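Local coordinates for protein telomerase reverse transcriptase (Candida albicans SC5314, PDB 6ZDQ) that probably acts as the catalytic subunit of telomerase, extending chromosome ends by copying a template carried in the enzyme's own RNA component into telomeric repeats, at residues 63-68 against 196-201; 201-206 against 232-237; 208-213 against 449-454; 349-354 against 430-435. All coordinates share one frame; numbering follows the deposited sequence.

Contact 1 of 4, residues 63-68 against 196-201; sequences SKCNFA and QYLWKE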
# COMPACT_ATOMS: atom_id res chain seq x y z
N SER A 63 -15.53 -9.00 -25.70
CA SER A 63 -16.52 -7.94 -25.58
C SER A 63 -15.92 -6.63 -26.07
O SER A 63 -14.70 -6.46 -26.14
CB SER A 63 -17.02 -7.79 -24.14
OG SER A 63 -17.55 -9.01 -23.66
N LYS A 64 -16.80 -5.68 -26.40
CA LYS A 64 -16.35 -4.37 -26.83
C LYS A 64 -15.79 -3.59 -25.64
O LYS A 64 -16.25 -3.72 -24.51
CB LYS A 64 -17.50 -3.60 -27.48
CG LYS A 64 -18.60 -3.17 -26.52
CD LYS A 64 -19.51 -2.13 -27.16
CE LYS A 64 -20.49 -1.56 -26.15
NZ LYS A 64 -21.32 -0.46 -26.73
N CYS A 65 -14.78 -2.77 -25.92
CA CYS A 65 -14.11 -1.99 -24.88
C CYS A 65 -15.06 -0.94 -24.34
O CYS A 65 -15.47 -0.02 -25.06
CB CYS A 65 -12.84 -1.35 -25.43
SG CYS A 65 -11.86 -0.47 -24.20
N ASN A 66 -15.42 -1.06 -23.06
CA ASN A 66 -16.25 -0.06 -22.40
C ASN A 66 -15.40 1.15 -22.03
O ASN A 66 -14.38 1.03 -21.36
CB ASN A 66 -16.90 -0.65 -21.14
CG ASN A 66 -17.99 0.24 -20.57
OD1 ASN A 66 -18.01 1.45 -20.78
ND2 ASN A 66 -18.91 -0.37 -19.82
N PHE A 67 -15.83 2.33 -22.49
CA PHE A 67 -15.14 3.57 -22.17
C PHE A 67 -15.89 4.45 -21.18
O PHE A 67 -15.30 5.39 -20.64
CB PHE A 67 -14.87 4.38 -23.45
CG PHE A 67 -13.82 3.77 -24.34
CD1 PHE A 67 -12.48 3.97 -24.08
CD2 PHE A 67 -14.18 3.02 -25.45
CE1 PHE A 67 -11.51 3.41 -24.89
CE2 PHE A 67 -13.22 2.46 -26.27
CZ PHE A 67 -11.88 2.66 -25.99
N ALA A 68 -17.17 4.17 -20.92
CA ALA A 68 -17.90 4.94 -19.92
C ALA A 68 -17.42 4.59 -18.51
O ALA A 68 -16.94 5.46 -17.77
CB ALA A 68 -19.41 4.68 -20.06
N GLN A 196 -5.96 -8.38 -21.73
CA GLN A 196 -4.82 -7.72 -22.36
C GLN A 196 -5.23 -6.92 -23.59
O GLN A 196 -4.78 -5.79 -23.78
CB GLN A 196 -3.76 -8.76 -22.72
CG GLN A 196 -2.37 -8.18 -22.91
CD GLN A 196 -1.77 -7.65 -21.62
OE1 GLN A 196 -1.36 -6.50 -21.54
NE2 GLN A 196 -1.73 -8.50 -20.60
N TYR A 197 -6.08 -7.50 -24.45
CA TYR A 197 -6.52 -6.77 -25.63
C TYR A 197 -7.37 -5.56 -25.26
O TYR A 197 -7.30 -4.53 -25.95
CB TYR A 197 -7.29 -7.70 -26.58
CG TYR A 197 -8.67 -8.08 -26.11
CD1 TYR A 197 -8.86 -9.04 -25.13
CD2 TYR A 197 -9.80 -7.48 -26.66
CE1 TYR A 197 -10.13 -9.39 -24.70
CE2 TYR A 197 -11.07 -7.82 -26.24
CZ TYR A 197 -11.23 -8.78 -25.26
OH TYR A 197 -12.49 -9.12 -24.84
N LEU A 198 -8.17 -5.66 -24.20
CA LEU A 198 -8.96 -4.51 -23.76
C LEU A 198 -8.08 -3.43 -23.15
O LEU A 198 -8.34 -2.23 -23.33
CB LEU A 198 -10.03 -4.96 -22.76
CG LEU A 198 -11.22 -5.74 -23.32
CD1 LEU A 198 -12.18 -6.12 -22.21
CD2 LEU A 198 -11.93 -4.92 -24.39
N TRP A 199 -7.04 -3.83 -22.41
CA TRP A 199 -6.20 -2.86 -21.71
C TRP A 199 -5.49 -1.92 -22.68
O TRP A 199 -5.40 -0.71 -22.42
CB TRP A 199 -5.18 -3.58 -20.82
CG TRP A 199 -4.16 -2.65 -20.23
CD1 TRP A 199 -2.90 -2.42 -20.68
CD2 TRP A 199 -4.33 -1.81 -19.07
NE1 TRP A 199 -2.26 -1.50 -19.88
CE2 TRP A 199 -3.12 -1.11 -18.89
CE3 TRP A 199 -5.38 -1.60 -18.18
CZ2 TRP A 199 -2.94 -0.21 -17.84
CZ3 TRP A 199 -5.19 -0.70 -17.14
CH2 TRP A 199 -3.98 -0.02 -16.98
N LYS A 200 -4.96 -2.45 -23.78
CA LYS A 200 -4.25 -1.62 -24.75
C LYS A 200 -5.16 -0.52 -25.31
O LYS A 200 -4.69 0.60 -25.57
CB LYS A 200 -3.68 -2.48 -25.87
CG LYS A 200 -2.52 -3.36 -25.44
CD LYS A 200 -2.03 -4.23 -26.59
CE LYS A 200 -0.80 -5.03 -26.19
NZ LYS A 200 -1.05 -5.88 -25.00
N GLU A 201 -6.44 -0.82 -25.49
CA GLU A 201 -7.38 0.21 -25.94
C GLU A 201 -7.61 1.25 -24.85
O GLU A 201 -7.62 2.46 -25.12
CB GLU A 201 -8.71 -0.43 -26.35
CG GLU A 201 -8.70 -1.05 -27.74
CD GLU A 201 -10.07 -1.57 -28.16
OE1 GLU A 201 -10.58 -2.50 -27.50
OE2 GLU A 201 -10.63 -1.05 -29.14
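Ser63, Cys65 and Phe67, in the irregular loop between helix 52-59 and helix 77-91, rest on Tyr197, Leu198 and Glu201 at the start of helix 196-214, within the region related to the telomerase RNA-binding domain. The polar link is at the phenol of Tyr197: Ser63 N donates to Tyr197 OH over 3.2 Å in a fairly straight bond, with an angle of 161° at the hydrogen. Tyr197 reaches it because its CG sits between the backbone N and the carbonyl carbon (chi1 73°), which swings the ring from the flank of the helix toward the loop, with Ser63 O at the ring edge. Next to it Leu198 presses a single methyl onto the loop backbone, CD2 lying 3.6 Å from Ser63 O and 3.7 Å from Cys65 CA. One turn on, Glu201 runs alongside Cys65, its OE1 3.3 Å from Cys65 CB and its CB 3.8 Å from Cys65 SG. The sulfur in turn covers the rim of one face of the Phe67 ring, whose edge approaches Glu201 O. Further along the same loop, the side-chain OD1 of Asn73 accepts a hydrogen bond from Asn66 N, and Asn73 also touches Leu198. One hydrogen bond thus crosses at the Ser63 end and the rest is van der Waals contact, the Glu201 carboxylate meeting carbon and sulfur here rather than a counter-charge.

Contact 2 of 4, residues 201-206 against 232-237; sequences ELYESW and IKLIPK
Leu234 fits between Tyr203 and Trp206, two residues three positions apart on the helix; its CD1 meets mainly Tyr203, and its CD2 the indole of Trp206. Leu234 CD1 is 3.7 Å from Tyr203 CD1 on the ring and also lies 3.8 Å from Tyr203 CA, so it reaches down to the helix backbone. The other methyl, CD2, is 3.9 Å from Trp206 CD1 on the pyrrole side of the indole. Beyond the apolar part of its ring, Tyr203 donates its hydroxyl to Ile232 O, with 3.1 Å between OH and O. The acceptor lies at the edge of the phenol ring and in its plane, but the hydroxyl stands 46° out of the carbonyl plane of Ile232, off the lone-pair directions. Tyr203 spans the gap because its CG is anti to the backbone N (chi1 -175°), directing the ring off the helix toward the strand. Around this group, Phe241, on the neighbouring strand, meets Trp206 edge-to-face and touches Leu234, while Val439 of strand 436-440 packs on both Tyr203 and Ile232. The axes of the two short segments pass 9.8 Å apart at 107°, the helix thus lying across the strand. This is helix-on-sheet packing, with strands 229-236 and 241-247 forming an antiparallel pair whose sequence is consistent with motifs 1 and 2 of the reverse transcriptase fingers.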
# COMPACT_ATOMS: atom_id res chain seq x y z
N GLU A 201 -6.44 -0.82 -25.49
CA GLU A 201 -7.38 0.21 -25.94
C GLU A 201 -7.61 1.25 -24.85
O GLU A 201 -7.62 2.46 -25.12
CB GLU A 201 -8.71 -0.43 -26.35
CG GLU A 201 -8.70 -1.05 -27.74
CD GLU A 201 -10.07 -1.57 -28.16
OE1 GLU A 201 -10.58 -2.50 -27.50
OE2 GLU A 201 -10.63 -1.05 -29.14
N LEU A 202 -7.81 0.80 -23.60
CA LEU A 202 -7.99 1.73 -22.49
C LEU A 202 -6.74 2.58 -22.27
O LEU A 202 -6.83 3.79 -22.05
CB LEU A 202 -8.35 0.97 -21.22
CG LEU A 202 -9.74 0.32 -21.19
CD1 LEU A 202 -9.86 -0.59 -19.98
CD2 LEU A 202 -10.82 1.39 -21.16
N TYR A 203 -5.56 1.94 -22.30
CA TYR A 203 -4.31 2.67 -22.10
C TYR A 203 -4.11 3.74 -23.17
O TYR A 203 -3.86 4.91 -22.86
CB TYR A 203 -3.14 1.69 -22.09
CG TYR A 203 -1.79 2.31 -21.78
CD1 TYR A 203 -1.35 2.42 -20.46
CD2 TYR A 203 -0.96 2.77 -22.79
CE1 TYR A 203 -0.12 2.98 -20.17
CE2 TYR A 203 0.27 3.33 -22.50
CZ TYR A 203 0.68 3.43 -21.19
OH TYR A 203 1.91 3.99 -20.90
N GLU A 204 -4.23 3.35 -24.45
CA GLU A 204 -4.04 4.30 -25.54
C GLU A 204 -5.04 5.45 -25.45
O GLU A 204 -4.67 6.62 -25.65
CB GLU A 204 -4.17 3.58 -26.88
CG GLU A 204 -4.22 4.49 -28.10
CD GLU A 204 -2.88 5.12 -28.44
OE1 GLU A 204 -2.86 6.08 -29.24
OE2 GLU A 204 -1.84 4.64 -27.93
N SER A 205 -6.30 5.15 -25.16
CA SER A 205 -7.32 6.19 -25.06
C SER A 205 -7.02 7.17 -23.93
O SER A 205 -7.01 8.39 -24.14
CB SER A 205 -8.70 5.55 -24.87
OG SER A 205 -9.69 6.54 -24.64
N TRP A 206 -6.79 6.65 -22.73
CA TRP A 206 -6.64 7.51 -21.56
C TRP A 206 -5.36 8.35 -21.64
O TRP A 206 -5.38 9.56 -21.39
CB TRP A 206 -6.66 6.68 -20.28
CG TRP A 206 -6.95 7.49 -19.06
CD1 TRP A 206 -6.05 8.17 -18.29
CD2 TRP A 206 -8.24 7.71 -18.46
NE1 TRP A 206 -6.70 8.81 -17.26
CE2 TRP A 206 -8.04 8.54 -17.34
CE3 TRP A 206 -9.53 7.30 -18.77
CZ2 TRP A 206 -9.09 8.95 -16.52
CZ3 TRP A 206 -10.58 7.71 -17.96
CH2 TRP A 206 -10.35 8.53 -16.85
N ILE A 232 5.33 5.60 -17.42
CA ILE A 232 3.94 5.99 -17.23
C ILE A 232 3.08 4.73 -17.14
O ILE A 232 3.09 3.89 -18.04
CB ILE A 232 3.47 6.91 -18.36
CG1 ILE A 232 4.30 8.19 -18.37
CG2 ILE A 232 1.99 7.24 -18.20
CD1 ILE A 232 3.89 9.18 -19.44
N LYS A 233 2.33 4.61 -16.04
CA LYS A 233 1.41 3.51 -15.83
C LYS A 233 0.07 4.05 -15.33
O LYS A 233 -0.02 5.19 -14.85
CB LYS A 233 1.98 2.48 -14.85
CG LYS A 233 3.24 1.79 -15.33
CD LYS A 233 3.75 0.77 -14.32
CE LYS A 233 5.01 0.08 -14.82
NZ LYS A 233 5.54 -0.90 -13.83
N LEU A 234 -0.97 3.23 -15.44
CA LEU A 234 -2.32 3.61 -15.07
C LEU A 234 -2.80 2.80 -13.87
O LEU A 234 -2.56 1.59 -13.78
CB LEU A 234 -3.29 3.42 -16.24
CG LEU A 234 -3.09 4.35 -17.44
CD1 LEU A 234 -4.05 4.00 -18.55
CD2 LEU A 234 -3.25 5.80 -17.02
N ILE A 235 -3.48 3.48 -12.95
CA ILE A 235 -4.05 2.85 -11.75
C ILE A 235 -5.52 3.24 -11.63
O ILE A 235 -5.83 4.41 -11.40
CB ILE A 235 -3.27 3.26 -10.49
CG1 ILE A 235 -1.80 2.86 -10.61
CG2 ILE A 235 -3.89 2.62 -9.26
CD1 ILE A 235 -1.57 1.37 -10.66
N PRO A 236 -6.45 2.29 -11.77
CA PRO A 236 -7.88 2.63 -11.70
C PRO A 236 -8.35 2.75 -10.26
O PRO A 236 -8.17 1.82 -9.46
CB PRO A 236 -8.56 1.46 -12.41
CG PRO A 236 -7.63 0.30 -12.16
CD PRO A 236 -6.23 0.87 -12.09
N LYS A 237 -8.94 3.89 -9.90
CA LYS A 237 -9.23 4.11 -8.49
C LYS A 237 -10.52 3.42 -8.05
O LYS A 237 -10.49 2.49 -7.23
CB LYS A 237 -9.32 5.62 -8.21
CG LYS A 237 -8.13 6.41 -8.73
CD LYS A 237 -8.47 7.89 -8.88
CE LYS A 237 -8.95 8.48 -7.57
NZ LYS A 237 -9.33 9.91 -7.72

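Contact 3 of 4, residues 208-213 against 449-454; sequences SKYAKN and YKRKRG
Ala211 and Asn213, in the late turns of helix 196-214, face the end of strand 446-451 and the loop after it, with CA atoms 8.1 Å apart for Ala211 and Tyr449 and 7.6 Å for Asn213 and Lys452. Just past segment 208-213 the backbones of the two parts pair directly, as Lys452 and Lys450 bond through their main chains with Asn214 and Val216, the latter on edge strand 215-217. Among the side chains, Ala211 CB reaches the Tyr449 ring at CE2 over 4.2 Å, a light apolar touch. Lys452 crosses to the helix backbone: a bend at its third torsion (chi3 54°) brings NZ to Lys212 O in a weak hydrogen bond of 3.3 Å and lays CE 3.4 Å from Asn213 O. That same carbonyl oxygen stands over one face of the Arg453 guanidinium, 2.8 Å from NH1. Arg453 also bonds weakly through NE to Asp343 O and through NH2 to Asn214 OD1. The closeness of Tyr210 to Arg451 is doubtful; the main polar partner of Arg451 is Asp343 O, bound by NH1, and its guanidinium makes a cation-pi contact with Phe456. Two basic side chains, Lys452 and Arg453, thus come to the backbone carbonyls of Lys212 and Asn213, joining the RNA-binding-domain region to the reverse transcriptase region.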
# COMPACT_ATOMS: atom_id res chain seq x y z
N SER A 208 -3.50 9.23 -24.23
CA SER A 208 -3.51 10.24 -25.30
C SER A 208 -4.34 11.45 -24.90
O SER A 208 -3.98 12.59 -25.22
CB SER A 208 -4.04 9.63 -26.60
OG SER A 208 -5.38 9.21 -26.46
N LYS A 209 -5.46 11.23 -24.20
CA LYS A 209 -6.25 12.34 -23.70
C LYS A 209 -5.53 13.07 -22.58
O LYS A 209 -5.55 14.30 -22.50
CB LYS A 209 -7.61 11.84 -23.22
CG LYS A 209 -8.66 12.92 -23.01
CD LYS A 209 -9.90 12.36 -22.33
CE LYS A 209 -10.35 11.04 -22.96
NZ LYS A 209 -10.65 11.17 -24.41
N TYR A 210 -4.88 12.31 -21.69
CA TYR A 210 -4.12 12.90 -20.59
C TYR A 210 -2.95 13.74 -21.11
O TYR A 210 -2.69 14.84 -20.61
CB TYR A 210 -3.63 11.80 -19.66
CG TYR A 210 -2.81 12.27 -18.48
CD1 TYR A 210 -3.42 12.76 -17.33
CD2 TYR A 210 -1.42 12.21 -18.50
CE1 TYR A 210 -2.68 13.18 -16.25
CE2 TYR A 210 -0.67 12.63 -17.43
CZ TYR A 210 -1.30 13.12 -16.30
OH TYR A 210 -0.56 13.54 -15.22
N ALA A 211 -2.24 13.23 -22.12
CA ALA A 211 -1.06 13.93 -22.63
C ALA A 211 -1.42 15.28 -23.24
O ALA A 211 -0.58 16.18 -23.29
CB ALA A 211 -0.33 13.06 -23.65
N LYS A 212 -2.66 15.43 -23.73
CA LYS A 212 -3.06 16.70 -24.34
C LYS A 212 -2.99 17.85 -23.34
O LYS A 212 -2.57 18.96 -23.69
CB LYS A 212 -4.47 16.57 -24.92
CG LYS A 212 -4.58 15.65 -26.12
CD LYS A 212 -6.04 15.35 -26.45
CE LYS A 212 -6.85 16.62 -26.63
NZ LYS A 212 -8.30 16.35 -26.82
N ASN A 213 -3.39 17.60 -22.10
CA ASN A 213 -3.47 18.65 -21.09
C ASN A 213 -2.27 18.70 -20.16
O ASN A 213 -1.93 19.78 -19.66
CB ASN A 213 -4.74 18.48 -20.25
CG ASN A 213 -5.97 18.23 -21.10
OD1 ASN A 213 -6.29 17.09 -21.43
ND2 ASN A 213 -6.68 19.30 -21.45
N TYR A 449 7.77 11.73 -23.02
CA TYR A 449 7.00 12.94 -22.76
C TYR A 449 7.57 13.68 -21.56
O TYR A 449 7.83 13.06 -20.52
CB TYR A 449 5.52 12.61 -22.50
CG TYR A 449 4.77 12.09 -23.71
CD1 TYR A 449 4.79 10.75 -24.04
CD2 TYR A 449 4.02 12.95 -24.50
CE1 TYR A 449 4.10 10.27 -25.14
CE2 TYR A 449 3.33 12.49 -25.60
CZ TYR A 449 3.37 11.15 -25.92
OH TYR A 449 2.69 10.68 -27.01
N LYS A 450 7.75 14.98 -21.70
CA LYS A 450 7.94 15.86 -20.55
C LYS A 450 6.60 16.43 -20.12
O LYS A 450 5.60 16.36 -20.84
CB LYS A 450 8.93 16.98 -20.88
CG LYS A 450 10.39 16.59 -20.72
CD LYS A 450 11.30 17.80 -20.77
CE LYS A 450 12.75 17.41 -20.54
NZ LYS A 450 13.67 18.58 -20.63
N ARG A 451 6.57 16.99 -18.91
CA ARG A 451 5.32 17.44 -18.32
C ARG A 451 5.15 18.94 -18.45
O ARG A 451 6.09 19.71 -18.23
CB ARG A 451 5.23 17.03 -16.85
CG ARG A 451 3.82 16.67 -16.44
CD ARG A 451 3.78 15.90 -15.14
NE ARG A 451 2.46 15.33 -14.88
CZ ARG A 451 1.40 16.03 -14.48
NH1 ARG A 451 1.50 17.34 -14.28
NH2 ARG A 451 0.24 15.43 -14.27
N LYS A 452 3.94 19.35 -18.82
CA LYS A 452 3.56 20.75 -18.96
C LYS A 452 2.94 21.31 -17.69
O LYS A 452 2.63 22.51 -17.64
CB LYS A 452 2.59 20.90 -20.14
CG LYS A 452 2.42 22.30 -20.70
CD LYS A 452 1.49 22.30 -21.90
CE LYS A 452 0.16 21.64 -21.57
NZ LYS A 452 -0.75 21.59 -22.74
N ARG A 453 2.76 20.49 -16.66
CA ARG A 453 2.14 20.91 -15.40
C ARG A 453 2.88 20.23 -14.25
O ARG A 453 4.01 19.75 -14.41
CB ARG A 453 0.64 20.60 -15.38
CG ARG A 453 -0.20 21.52 -16.25
CD ARG A 453 -1.61 21.66 -15.70
NE ARG A 453 -2.40 20.44 -15.84
CZ ARG A 453 -3.27 20.22 -16.82
NH1 ARG A 453 -3.45 21.14 -17.76
NH2 ARG A 453 -3.95 19.09 -16.87
N GLY A 454 2.24 20.21 -13.08
CA GLY A 454 2.88 19.80 -11.84
C GLY A 454 3.46 18.40 -11.84
O GLY A 454 3.29 17.64 -12.79

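Contact 4 of 4, residues 349-354 against 430-435; sequences VLMKKL and SQIYDV
Leu354 N donates to Leu350 O over 3.1 Å, a regular bond of helix 347-356 that places these two leucines one turn apart, and both of their side chains lean on Ile432 of the facing helix. Ile432 CD1 is the atom on which the contact converges. Leu350 supplies its CD2 at 3.6 Å, the shortest approach between the segments, while Leu354 CD1 comes to 4.2 Å and Met351 SD to 4.4 Å from that same methyl. The ethyl branch of Ile432 is extended (chi2 172°), which carries CD1 clear of its own backbone and into the group formed by the three residues, whereas the other branch, CG2, turns back to cover the rim of one face of Tyr433. The Leu350 and Ile432 side chains meet at a slant. Helix 421-434 ends in a wider pi-type turn at 430-434 and leads into strand 436-440. Its partner, helix 347-356, comes after the short helix 341-344 and strand 332-337, whose sequence is consistent with motif A of the reverse transcriptase palm. The segment axes run nearly antiparallel, at 163°, but stay 11.3 Å apart, a spacing spanned by the leucine, isoleucine and methionine side chains. Phe465 of helix 460-477 fills in beside Leu350, Leu354 and Ile432, giving the pair a third helical wall. Toward the edge, Tyr433 OH lies loosely beside Met351, 4.5 Å from its CB, and the Tyr433 side chain also packs against Gln347 and Pro348.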
# COMPACT_ATOMS: atom_id res chain seq x y z
N VAL A 349 5.35 28.42 -9.13
CA VAL A 349 5.02 28.82 -7.77
C VAL A 349 5.60 27.83 -6.77
O VAL A 349 6.06 28.21 -5.69
CB VAL A 349 3.50 28.97 -7.60
CG1 VAL A 349 3.16 29.37 -6.17
CG2 VAL A 349 2.95 29.98 -8.59
N LEU A 350 5.60 26.54 -7.11
CA LEU A 350 6.25 25.54 -6.27
C LEU A 350 7.73 25.84 -6.11
O LEU A 350 8.30 25.68 -5.03
CB LEU A 350 6.04 24.15 -6.85
CG LEU A 350 6.77 23.00 -6.15
CD1 LEU A 350 6.30 22.86 -4.71
CD2 LEU A 350 6.57 21.70 -6.90
N MET A 351 8.38 26.28 -7.19
CA MET A 351 9.81 26.55 -7.15
C MET A 351 10.14 27.70 -6.20
O MET A 351 11.08 27.61 -5.40
CB MET A 351 10.34 26.85 -8.55
CG MET A 351 11.85 26.83 -8.65
SD MET A 351 12.56 25.23 -8.22
CE MET A 351 14.31 25.61 -8.23
N LYS A 352 9.36 28.79 -6.26
CA LYS A 352 9.66 29.94 -5.41
C LYS A 352 9.39 29.63 -3.94
O LYS A 352 10.11 30.12 -3.06
CB LYS A 352 8.86 31.17 -5.86
CG LYS A 352 7.39 31.16 -5.49
CD LYS A 352 6.75 32.52 -5.73
CE LYS A 352 5.28 32.52 -5.32
NZ LYS A 352 4.61 33.82 -5.57
N LYS A 353 8.37 28.82 -3.65
CA LYS A 353 8.10 28.44 -2.27
C LYS A 353 9.21 27.56 -1.71
O LYS A 353 9.48 27.60 -0.50
CB LYS A 353 6.75 27.73 -2.16
CG LYS A 353 5.57 28.62 -2.52
CD LYS A 353 5.53 29.86 -1.65
CE LYS A 353 4.37 30.77 -2.05
NZ LYS A 353 4.34 32.02 -1.24
N LEU A 354 9.86 26.76 -2.56
CA LEU A 354 11.01 25.99 -2.11
C LEU A 354 12.23 26.88 -1.88
O LEU A 354 13.06 26.59 -1.02
CB LEU A 354 11.34 24.90 -3.13
CG LEU A 354 10.33 23.77 -3.29
CD1 LEU A 354 10.76 22.82 -4.40
CD2 LEU A 354 10.16 23.01 -1.98
N SER A 430 15.03 19.69 -11.03
CA SER A 430 15.21 18.52 -11.89
C SER A 430 14.07 17.52 -11.71
O SER A 430 13.55 16.97 -12.68
CB SER A 430 16.56 17.86 -11.60
OG SER A 430 16.73 16.69 -12.38
N GLN A 431 13.67 17.28 -10.46
CA GLN A 431 12.54 16.40 -10.16
C GLN A 431 11.20 17.01 -10.54
O GLN A 431 10.20 16.29 -10.56
CB GLN A 431 12.54 16.04 -8.67
CG GLN A 431 13.73 15.21 -8.23
CD GLN A 431 13.68 13.79 -8.75
OE1 GLN A 431 12.69 13.09 -8.58
NE2 GLN A 431 14.77 13.36 -9.39
N ILE A 432 11.15 18.32 -10.82
CA ILE A 432 9.90 18.98 -11.18
C ILE A 432 9.75 19.03 -12.70
O ILE A 432 8.74 18.57 -13.25
CB ILE A 432 9.84 20.40 -10.58
CG1 ILE A 432 9.79 20.32 -9.05
CG2 ILE A 432 8.65 21.16 -11.12
CD1 ILE A 432 9.91 21.67 -8.37
N TYR A 433 10.75 19.60 -13.38
CA TYR A 433 10.66 19.86 -14.81
C TYR A 433 11.26 18.74 -15.66
O TYR A 433 10.59 18.17 -16.52
CB TYR A 433 11.35 21.20 -15.13
CG TYR A 433 10.71 22.40 -14.47
CD1 TYR A 433 9.67 23.08 -15.08
CD2 TYR A 433 11.15 22.84 -13.23
CE1 TYR A 433 9.09 24.18 -14.48
CE2 TYR A 433 10.57 23.94 -12.62
CZ TYR A 433 9.54 24.61 -13.25
OH TYR A 433 8.96 25.70 -12.65
N ASP A 434 12.53 18.40 -15.41
CA ASP A 434 13.30 17.53 -16.29
C ASP A 434 12.80 16.09 -16.32
O ASP A 434 13.26 15.32 -17.16
CB ASP A 434 14.77 17.55 -15.88
CG ASP A 434 15.41 18.91 -16.07
OD1 ASP A 434 15.05 19.84 -15.31
OD2 ASP A 434 16.26 19.05 -16.97
N VAL A 435 11.89 15.70 -15.42
CA VAL A 435 11.42 14.32 -15.38
C VAL A 435 10.71 13.97 -16.69
O VAL A 435 9.87 14.73 -17.17
CB VAL A 435 10.52 14.09 -14.17
CG1 VAL A 435 9.98 12.67 -14.17
CG2 VAL A 435 11.28 14.37 -12.89

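In the fold
Helix 196-214 carries contacts 1, 2 and 3 in succession along its length. The centres of contacts 1 and 2 are 10 Å apart, and those of contacts 2 and 3 are 13 Å apart. Contacts 1 and 2 share Glu201 and touch directly, with Phe67 CE1 3.5 Å from Ser205 CB. Contacts 2 and 3 reach the same five-stranded sheet, through strands 229-236 and 446-451. Contact 4 lies 16 Å from contact 3 between centres; there Lys450 packs against the backbone of Asp434 and Val435. All are remote from the bound RNA, whose nearest atoms lie about 22, 28, 36 and 30 Å from contacts 1 to 4, consistent with a part in packing the domains rather than in holding this RNA fragment.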